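Local coordinates for sulfoquinovosidase (Escherichia coli, PDB 5AEG), which hydrolyses sulfoquinovosyl diacylglycerides, and simple sulfoquinovosides such as sulfoquinovosyl glycerol, to release sulfoquinovose for sulfoglycolysis, at residues H128-D140 with S485-G497. Numbering follows the deposited sequence.
Sequences HIYGCGEQFSYFD and SVVPAALSLAMTG
Phe-139 lies flat between Leu-491 and Tyr-130. CB of Leu-491 sits almost centrally over one face, 3.6 Å from the ring centroid, in a CH-pi contact, while Tyr-130 CD1 covers the opposite face and Met-495 CG comes in at the edge. The ring gets there because its CG stands anti to the backbone N (chi1 174°), which brings it alongside helix 486-495. With an alanine in place of Phe-139, a gap is likely to open between Leu-491 and Tyr-130, and Met-495 CG would lose the ring edge it packs against. Toward the N-terminal end of the helix, Ala-489 CB presses on one face of Phe-136, off-centre toward the rim, and also touches CG of Glu-134. The extended Glu-134 chain crosses Leu-493, with CD 3.4 Å from Leu-493 CD1, and its OE2 is hydrogen-bonded to His-501 NE2.

Two hydroxyls of segment 485-497 each receive a backbone N-H. Ser-492 OG takes a nearly straight bond from Gln-135 N in the loop (2.9 Å, 174°), and Thr-496 OG1 accepts a more bent one from Gly-133 N at the strand end (3.1 Å, 144°). Thr-496 OG1 itself donates to Ser-492 O at 2.9 Å. Gly-131 CA passes 3.3 Å from Thr-496 OG1, where a side chain would be tight; its backbone angles call for glycine anyway.

Beyond this shell, Tyr-130 OH is hydrogen-bonded to Tyr-601 O, and strand 129-133 pairs with strand 186-189. The contact joins this edge strand and loop of the mutarotase-like domain to a TIM-barrel-domain helix, with the Phe-136 side chain about 7 Å from that of Asp-472, the probable proton donor. Side-chain hydroxyls satisfy two buried N-H groups, so the chain can sit close against a helix whose backbone is already hydrogen-bonded within itself.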
loop_
_atom_site.group_PDB
_atom_site.type_symbol
_atom_site.label_atom_id
_atom_site.label_comp_id
_atom_site.label_asym_id
_atom_site.label_seq_id
_atom_site.Cartn_x
_atom_site.Cartn_y
_atom_site.Cartn_z
ATOM N N HIS A 128 -0.355 14.584 -16.185
ATOM C CA HIS A 128 0.025 14.060 -14.858
ATOM C C HIS A 128 -0.060 12.578 -14.866
ATOM O O HIS A 128 -0.757 11.951 -15.706
ATOM C CB HIS A 128 -0.884 14.667 -13.732
ATOM C CG HIS A 128 -0.961 16.150 -13.779
ATOM N ND1 HIS A 128 -0.021 16.974 -13.194
ATOM C CD2 HIS A 128 -1.847 16.988 -14.410
ATOM C CE1 HIS A 128 -0.349 18.254 -13.394
ATOM N NE2 HIS A 128 -1.432 18.284 -14.151
ATOM N N ILE A 129 0.557 11.960 -13.837
ATOM C CA ILE A 129 0.652 10.547 -13.757
ATOM C C ILE A 129 0.425 10.145 -12.274
ATOM O O ILE A 129 1.037 10.757 -11.371
ATOM C CB ILE A 129 2.050 10.089 -14.194
ATOM C CG1 ILE A 129 2.352 10.330 -15.712
ATOM C CG2 ILE A 129 2.234 8.623 -13.918
ATOM C CD1 ILE A 129 1.478 9.446 -16.610
ATOM N N TYR A 130 -0.387 9.150 -12.068
ATOM C CA TYR A 130 -0.725 8.708 -10.720
ATOM C C TYR A 130 -0.599 7.191 -10.639
ATOM O O TYR A 130 -0.696 6.459 -11.654
ATOM C CB TYR A 130 -2.171 9.110 -10.376
ATOM C CG TYR A 130 -2.400 10.534 -10.541
ATOM C CD1 TYR A 130 -2.026 11.455 -9.578
ATOM C CD2 TYR A 130 -2.970 11.017 -11.721
ATOM C CE1 TYR A 130 -2.174 12.831 -9.785
ATOM C CE2 TYR A 130 -3.157 12.367 -11.937
ATOM C CZ TYR A 130 -2.734 13.284 -10.990
ATOM O OH TYR A 130 -2.892 14.610 -11.146
ATOM N N GLY A 131 -0.388 6.739 -9.416
ATOM C CA GLY A 131 -0.358 5.334 -9.127
ATOM C C GLY A 131 1.014 4.835 -8.756
ATOM O O GLY A 131 1.711 5.383 -7.891
ATOM N N CYS A 132 1.396 3.768 -9.413
ATOM C CA CYS A 132 2.614 3.027 -9.133
ATOM C C CYS A 132 2.616 2.416 -7.754
ATOM O O CYS A 132 3.700 2.209 -7.165
ATOM C CB CYS A 132 3.906 3.763 -9.433
ATOM S SG CYS A 132 4.345 3.993 -11.191
ATOM N N GLY A 133 1.445 2.016 -7.287
ATOM C CA GLY A 133 1.263 1.387 -5.974
ATOM C C GLY A 133 1.090 2.428 -4.902
ATOM O O GLY A 133 0.314 3.391 -5.075
ATOM N N GLU A 134 1.796 2.247 -3.781
ATOM C CA GLU A 134 1.673 3.137 -2.614
ATOM C C GLU A 134 2.926 3.994 -2.572
ATOM O O GLU A 134 4.023 3.529 -2.232
ATOM C CB GLU A 134 1.481 2.313 -1.333
ATOM C CG GLU A 134 1.109 3.164 -0.070
ATOM C CD GLU A 134 0.871 2.296 1.115
ATOM O OE1 GLU A 134 1.271 1.086 1.004
ATOM O OE2 GLU A 134 0.176 2.721 2.060
ATOM N N GLN A 135 2.738 5.272 -2.885
ATOM C CA GLN A 135 3.719 6.288 -2.959
ATOM C C GLN A 135 3.530 7.312 -1.837
ATOM O O GLN A 135 2.438 7.782 -1.595
ATOM C CB GLN A 135 3.676 6.945 -4.322
ATOM C CG GLN A 135 4.080 5.964 -5.454
ATOM C CD GLN A 135 5.535 5.494 -5.337
ATOM O OE1 GLN A 135 6.415 6.186 -4.757
ATOM N NE2 GLN A 135 5.828 4.377 -5.965
ATOM N N PHE A 136 4.603 7.553 -1.100
ATOM C CA PHE A 136 4.478 8.355 0.117
ATOM C C PHE A 136 5.005 9.782 0.034
ATOM O O PHE A 136 4.701 10.581 0.921
ATOM C CB PHE A 136 5.222 7.592 1.251
ATOM C CG PHE A 136 4.548 6.361 1.745
ATOM C CD1 PHE A 136 4.809 5.131 1.132
ATOM C CD2 PHE A 136 3.754 6.377 2.893
ATOM C CE1 PHE A 136 4.228 3.977 1.565
ATOM C CE2 PHE A 136 3.209 5.230 3.358
ATOM C CZ PHE A 136 3.433 4.025 2.678
ATOM N N SER A 137 5.862 10.122 -0.946
ATOM C CA SER A 137 6.355 11.475 -1.136
ATOM C C SER A 137 5.728 12.250 -2.298
ATOM O O SER A 137 5.758 13.494 -2.324
ATOM C CB SER A 137 7.886 11.465 -1.382
ATOM O OG SER A 137 8.596 10.964 -0.247
ATOM N N TYR A 138 5.182 11.531 -3.268
ATOM C CA TYR A 138 4.594 12.109 -4.473
ATOM C C TYR A 138 3.270 11.422 -4.700
ATOM O O TYR A 138 3.148 10.200 -4.447
ATOM C CB TYR A 138 5.510 11.900 -5.691
ATOM C CG TYR A 138 6.738 12.776 -5.598
ATOM C CD1 TYR A 138 6.652 14.150 -5.806
ATOM C CD2 TYR A 138 7.971 12.242 -5.191
ATOM C CE1 TYR A 138 7.783 14.982 -5.616
ATOM C CE2 TYR A 138 9.089 13.031 -5.057
ATOM C CZ TYR A 138 9.011 14.381 -5.271
ATOM O OH TYR A 138 10.163 15.101 -5.107
ATOM N N PHE A 139 2.259 12.187 -5.162
ATOM C CA PHE A 139 1.061 11.535 -5.680
ATOM C C PHE A 139 1.151 11.676 -7.184
ATOM O O PHE A 139 1.283 10.650 -7.899
ATOM C CB PHE A 139 -0.230 12.148 -5.063
ATOM C CG PHE A 139 -1.509 11.625 -5.665
ATOM C CD1 PHE A 139 -1.677 10.263 -6.016
ATOM C CD2 PHE A 139 -2.569 12.526 -5.904
ATOM C CE1 PHE A 139 -2.848 9.797 -6.626
ATOM C CE2 PHE A 139 -3.739 12.072 -6.483
ATOM C CZ PHE A 139 -3.896 10.696 -6.812
ATOM N N ASP A 140 1.035 12.917 -7.696
ATOM C CA ASP A 140 1.426 13.154 -9.113
ATOM C C ASP A 140 2.869 12.758 -9.229
ATOM O O ASP A 140 3.732 13.349 -8.594
ATOM C CB ASP A 140 1.277 14.594 -9.462
ATOM C CG ASP A 140 1.608 14.910 -10.937
ATOM O OD1 ASP A 140 1.813 14.045 -11.783
ATOM O OD2 ASP A 140 1.630 16.096 -11.228
ATOM N N SER A 485 2.428 12.040 5.041
ATOM C CA SER A 485 2.819 11.084 4.026
ATOM C C SER A 485 1.735 10.005 3.809
ATOM O O SER A 485 1.719 9.291 2.765
ATOM C CB SER A 485 4.230 10.505 4.405
ATOM O OG SER A 485 4.091 9.583 5.488
ATOM N N VAL A 486 0.844 9.827 4.799
ATOM C CA VAL A 486 -0.232 8.865 4.671
ATOM C C VAL A 486 -1.230 9.237 3.523
ATOM O O VAL A 486 -1.840 8.354 2.896
ATOM C CB VAL A 486 -0.986 8.675 6.025
ATOM C CG1 VAL A 486 -2.119 7.699 5.865
ATOM C CG2 VAL A 486 -0.001 8.246 7.157
ATOM N N VAL A 487 -1.415 10.538 3.307
ATOM C CA VAL A 487 -2.372 10.955 2.278
ATOM C C VAL A 487 -1.980 10.617 0.822
ATOM O O VAL A 487 -2.733 9.955 0.156
ATOM C CB VAL A 487 -2.785 12.425 2.417
ATOM C CG1 VAL A 487 -3.928 12.740 1.473
ATOM C CG2 VAL A 487 -3.256 12.712 3.856
ATOM N N PRO A 488 -0.758 10.953 0.356
ATOM C CA PRO A 488 -0.340 10.407 -0.938
ATOM C C PRO A 488 -0.315 8.905 -0.975
ATOM O O PRO A 488 -0.649 8.331 -2.006
ATOM C CB PRO A 488 1.030 11.030 -1.214
ATOM C CG PRO A 488 1.456 11.665 0.055
ATOM C CD PRO A 488 0.199 11.902 0.895
ATOM N N ALA A 489 -0.040 8.240 0.158
ATOM C CA ALA A 489 -0.101 6.781 0.212
ATOM C C ALA A 489 -1.505 6.258 -0.084
ATOM O O ALA A 489 -1.709 5.307 -0.870
ATOM C CB ALA A 489 0.454 6.330 1.552
ATOM N N ALA A 490 -2.524 6.859 0.535
ATOM C CA ALA A 490 -3.901 6.476 0.249
ATOM C C ALA A 490 -4.308 6.736 -1.228
ATOM O O ALA A 490 -4.963 5.916 -1.847
ATOM C CB ALA A 490 -4.854 7.250 1.111
ATOM N N LEU A 491 -3.926 7.893 -1.729
ATOM C CA LEU A 491 -4.391 8.378 -3.018
ATOM C C LEU A 491 -3.701 7.622 -4.150
ATOM O O LEU A 491 -4.358 7.256 -5.136
ATOM C CB LEU A 491 -4.154 9.826 -3.214
ATOM C CG LEU A 491 -4.958 10.740 -2.241
ATOM C CD1 LEU A 491 -4.601 12.182 -2.482
ATOM C CD2 LEU A 491 -6.460 10.512 -2.337
ATOM N N SER A 492 -2.400 7.413 -4.023
ATOM C CA SER A 492 -1.664 6.571 -4.980
ATOM C C SER A 492 -2.261 5.179 -5.056
ATOM O O SER A 492 -2.528 4.624 -6.154
ATOM C CB SER A 492 -0.185 6.558 -4.599
ATOM O OG SER A 492 0.009 6.069 -3.286
ATOM N N LEU A 493 -2.522 4.569 -3.904
ATOM C CA LEU A 493 -3.181 3.256 -3.903
ATOM C C LEU A 493 -4.570 3.251 -4.502
ATOM O O LEU A 493 -4.929 2.330 -5.280
ATOM C CB LEU A 493 -3.229 2.623 -2.500
ATOM C CG LEU A 493 -1.912 1.943 -2.149
ATOM C CD1 LEU A 493 -1.892 1.453 -0.729
ATOM C CD2 LEU A 493 -1.637 0.739 -3.090
ATOM N N ALA A 494 -5.325 4.278 -4.202
ATOM C CA ALA A 494 -6.626 4.432 -4.812
ATOM C C ALA A 494 -6.629 4.384 -6.361
ATOM O O ALA A 494 -7.484 3.707 -6.978
ATOM C CB ALA A 494 -7.284 5.693 -4.272
ATOM N N MET A 495 -5.636 5.049 -6.957
ATOM C CA MET A 495 -5.395 5.109 -8.387
ATOM C C MET A 495 -4.707 3.847 -8.927
ATOM O O MET A 495 -4.606 3.681 -10.134
ATOM C CB MET A 495 -4.529 6.316 -8.720
ATOM C CG MET A 495 -5.195 7.652 -8.431
ATOM S SD MET A 495 -6.842 7.847 -9.183
ATOM C CE MET A 495 -6.300 8.043 -10.870
ATOM N N THR A 496 -4.306 2.930 -8.039
ATOM C CA THR A 496 -3.758 1.632 -8.422
ATOM C C THR A 496 -4.765 0.543 -8.045
ATOM O O THR A 496 -4.455 -0.661 -7.940
ATOM C CB THR A 496 -2.385 1.372 -7.689
ATOM O OG1 THR A 496 -1.547 2.516 -7.818
ATOM C CG2 THR A 496 -1.662 0.227 -8.371
ATOM N N GLY A 497 -5.990 0.940 -7.758
ATOM C CA GLY A 497 -7.003 -0.036 -7.494
ATOM C C GLY A 497 -7.230 -0.653 -6.167
ATOM O O GLY A 497 -7.912 -1.666 -6.088
#